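Local coordinates for protein acidocalcisomal pyrophosphatase (Trypanosoma brucei brucei, PDB 5C5V) that probably hydrolyses inorganic pyrophosphate to phosphate with the help of magnesium ions, and binds the substrate analogue imidodiphosphate, at residues E103-S108 / P186-H191. Sequence-based numbering, arbitrary orientation.
Sequences EMYTPS and PRFYKH. With 2PN (imidodiphosphoric acid), chain C.
On the surface beside the pyrophosphatase active site, the loop joining strands 94-101 and 110-117 leans with Y105 and P107 on P186 and F188, the two neighbours of the pocket arginine R187. The contact is small (180 Å² buried in all) and largely apolar. CG of P186 packs 3.6 Å from the backbone O of Y105 and also touches CD of P107. At the second point of contact, CD1 of Y105 meets CZ of F188 at 3.8 Å; the rings lie obliquely, with planes inclined at 37°. F188 reaches Y105 with its CG anti to the carbonyl carbon (chi1 -64°). CG of M104 covers one face of the Y105 ring, over its centre. The loop contains a type II turn from E103 to T106, in which E103 O accepts hydrogen bonds from T106 N and, at 2.6 Å from E103 O, T106 OG1. Q179 of strand 177-182 touches Y105, P186 and F188, joining the two sides. R187 points elsewhere: extended from CG to NE, it presents NH1 to O1 of imidodiphosphate (2.9 Å, 170°) and NH2 to O3 (2.8 Å), with the P1 phosphorus in the guanidinium plane. D180 pairs with NH1, which would help orient the group. Such a two-pronged arginine grip on one phosphoryl group, completed here by Y198, Y296 and K297, is characteristic of anion-binding pockets, in this case the substrate site of a family I soluble pyrophosphatase.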
loop_
_atom_site.group_PDB
_atom_site.type_symbol
_atom_site.label_atom_id
_atom_site.label_comp_id
_atom_site.label_asym_id
_atom_site.label_seq_id
_atom_site.Cartn_x
_atom_site.Cartn_y
_atom_site.Cartn_z
ATOM N N GLU A 103 -7.256 -38.330 -3.697
ATOM C CA GLU A 103 -6.651 -37.771 -2.487
ATOM C C GLU A 103 -5.383 -36.974 -2.813
ATOM O O GLU A 103 -4.530 -37.431 -3.575
ATOM C CB GLU A 103 -6.327 -38.889 -1.492
ATOM C CG GLU A 103 -5.304 -38.511 -0.444
ATOM C CD GLU A 103 -4.826 -39.705 0.382
ATOM O OE1 GLU A 103 -5.342 -40.830 0.168
ATOM O OE2 GLU A 103 -3.945 -39.513 1.263
ATOM N N MET A 104 -5.264 -35.783 -2.240
ATOM C CA MET A 104 -4.187 -34.873 -2.617
ATOM C C MET A 104 -2.811 -35.495 -2.430
ATOM O O MET A 104 -2.571 -36.201 -1.456
ATOM C CB MET A 104 -4.272 -33.575 -1.819
ATOM C CG MET A 104 -3.440 -32.448 -2.415
ATOM S SD MET A 104 -3.769 -30.879 -1.590
ATOM C CE MET A 104 -2.699 -29.759 -2.492
ATOM N N TYR A 105 -1.925 -35.219 -3.383
ATOM C CA TYR A 105 -0.544 -35.720 -3.395
ATOM C C TYR A 105 -0.436 -37.180 -3.825
ATOM O O TYR A 105 0.655 -37.749 -3.804
ATOM C CB TYR A 105 0.113 -35.543 -2.025
ATOM C CG TYR A 105 0.095 -34.119 -1.537
ATOM C CD1 TYR A 105 0.552 -33.083 -2.344
ATOM C CD2 TYR A 105 -0.394 -33.805 -0.276
ATOM C CE1 TYR A 105 0.536 -31.772 -1.901
ATOM C CE2 TYR A 105 -0.413 -32.495 0.180
ATOM C CZ TYR A 105 0.051 -31.489 -0.638
ATOM O OH TYR A 105 0.024 -30.196 -0.186
ATOM N N THR A 106 -1.554 -37.774 -4.223
ATOM C CA THR A 106 -1.533 -39.085 -4.855
ATOM C C THR A 106 -1.932 -38.891 -6.304
ATOM O O THR A 106 -2.428 -37.830 -6.668
ATOM C CB THR A 106 -2.476 -40.094 -4.182
ATOM O OG1 THR A 106 -3.836 -39.795 -4.533
ATOM C CG2 THR A 106 -2.313 -40.036 -2.678
ATOM N N PRO A 107 -1.710 -39.909 -7.141
ATOM C CA PRO A 107 -1.974 -39.767 -8.577
ATOM C C PRO A 107 -3.447 -39.597 -8.927
ATOM O O PRO A 107 -3.756 -39.233 -10.068
ATOM C CB PRO A 107 -1.442 -41.082 -9.159
ATOM C CG PRO A 107 -0.486 -41.607 -8.132
ATOM C CD PRO A 107 -1.065 -41.192 -6.816
ATOM N N SER A 108 -4.343 -39.856 -7.980
ATOM C CA SER A 108 -5.773 -39.829 -8.278
ATOM C C SER A 108 -6.352 -38.425 -8.149
ATOM O O SER A 108 -7.430 -38.134 -8.667
ATOM C CB SER A 108 -6.536 -40.793 -7.365
ATOM O OG SER A 108 -6.469 -40.369 -6.014
ATOM N N PRO A 186 4.200 -39.005 -7.989
ATOM C CA PRO A 186 3.760 -37.604 -8.079
ATOM C C PRO A 186 4.939 -36.634 -7.886
ATOM O O PRO A 186 5.720 -36.809 -6.956
ATOM C CB PRO A 186 2.736 -37.486 -6.947
ATOM C CG PRO A 186 2.201 -38.876 -6.795
ATOM C CD PRO A 186 3.372 -39.783 -7.051
ATOM N N ARG A 187 5.072 -35.649 -8.772
ATOM C CA ARG A 187 6.266 -34.807 -8.826
ATOM C C ARG A 187 6.282 -33.650 -7.820
ATOM O O ARG A 187 5.338 -32.862 -7.730
ATOM C CB ARG A 187 6.429 -34.264 -10.247
ATOM C CG ARG A 187 7.536 -33.248 -10.456
ATOM C CD ARG A 187 7.469 -32.688 -11.877
ATOM N NE ARG A 187 8.489 -31.680 -12.154
ATOM C CZ ARG A 187 8.444 -30.823 -13.174
ATOM N NH1 ARG A 187 7.411 -30.820 -14.014
ATOM N NH2 ARG A 187 9.427 -29.947 -13.345
ATOM N N PHE A 188 7.372 -33.562 -7.062
ATOM C CA PHE A 188 7.653 -32.394 -6.230
ATOM C C PHE A 188 8.951 -31.781 -6.707
ATOM O O PHE A 188 9.870 -32.508 -7.070
ATOM C CB PHE A 188 7.767 -32.756 -4.748
ATOM C CG PHE A 188 6.495 -33.284 -4.144
ATOM C CD1 PHE A 188 5.668 -32.449 -3.404
ATOM C CD2 PHE A 188 6.126 -34.611 -4.311
ATOM C CE1 PHE A 188 4.503 -32.924 -2.849
ATOM C CE2 PHE A 188 4.965 -35.093 -3.749
ATOM C CZ PHE A 188 4.152 -34.248 -3.018
ATOM N N TYR A 189 9.031 -30.455 -6.726
ATOM C CA TYR A 189 10.293 -29.805 -7.042
ATOM C C TYR A 189 11.377 -30.265 -6.080
ATOM O O TYR A 189 11.204 -30.210 -4.863
ATOM C CB TYR A 189 10.175 -28.295 -6.952
ATOM C CG TYR A 189 9.388 -27.644 -8.040
ATOM C CD1 TYR A 189 9.537 -28.034 -9.364
ATOM C CD2 TYR A 189 8.511 -26.608 -7.749
ATOM C CE1 TYR A 189 8.823 -27.417 -10.355
ATOM C CE2 TYR A 189 7.793 -25.987 -8.733
ATOM C CZ TYR A 189 7.948 -26.393 -10.033
ATOM O OH TYR A 189 7.237 -25.760 -11.023
ATOM N N LYS A 190 12.500 -30.707 -6.622
ATOM C CA LYS A 190 13.612 -31.107 -5.783
ATOM C C LYS A 190 14.452 -29.888 -5.402
ATOM O O LYS A 190 14.979 -29.810 -4.289
ATOM C CB LYS A 190 14.461 -32.147 -6.500
ATOM C CG LYS A 190 15.526 -32.768 -5.653
ATOM C CD LYS A 190 16.193 -33.895 -6.423
ATOM C CE LYS A 190 17.462 -34.372 -5.742
ATOM N NZ LYS A 190 18.197 -35.306 -6.647
ATOM N N HIS A 191 14.530 -28.924 -6.313
ATOM C CA HIS A 191 15.383 -27.750 -6.147
ATOM C C HIS A 191 15.014 -26.896 -4.945
ATOM O O HIS A 191 15.880 -26.336 -4.279
ATOM C CB HIS A 191 15.334 -26.891 -7.409
ATOM C CG HIS A 191 16.168 -25.649 -7.336
ATOM N ND1 HIS A 191 17.512 -25.669 -7.023
ATOM C CD2 HIS A 191 15.850 -24.348 -7.551
ATOM C CE1 HIS A 191 17.984 -24.434 -7.039
ATOM N NE2 HIS A 191 17.000 -23.617 -7.369
HETATM P P1 2PN C . 8.073 -27.841 -16.309
HETATM O O1 2PN C . 7.380 -29.226 -16.390
HETATM O O2 2PN C . 8.864 -27.615 -17.625
HETATM O O3 2PN C . 8.962 -27.792 -15.035
HETATM N N1 2PN C . 6.932 -26.687 -16.112
HETATM P P2 2PN C . 5.868 -26.221 -17.268
HETATM O O4 2PN C . 5.091 -27.460 -17.841
HETATM O O5 2PN C . 6.676 -25.590 -18.385
HETATM O O6 2PN C . 4.912 -25.261 -16.709
#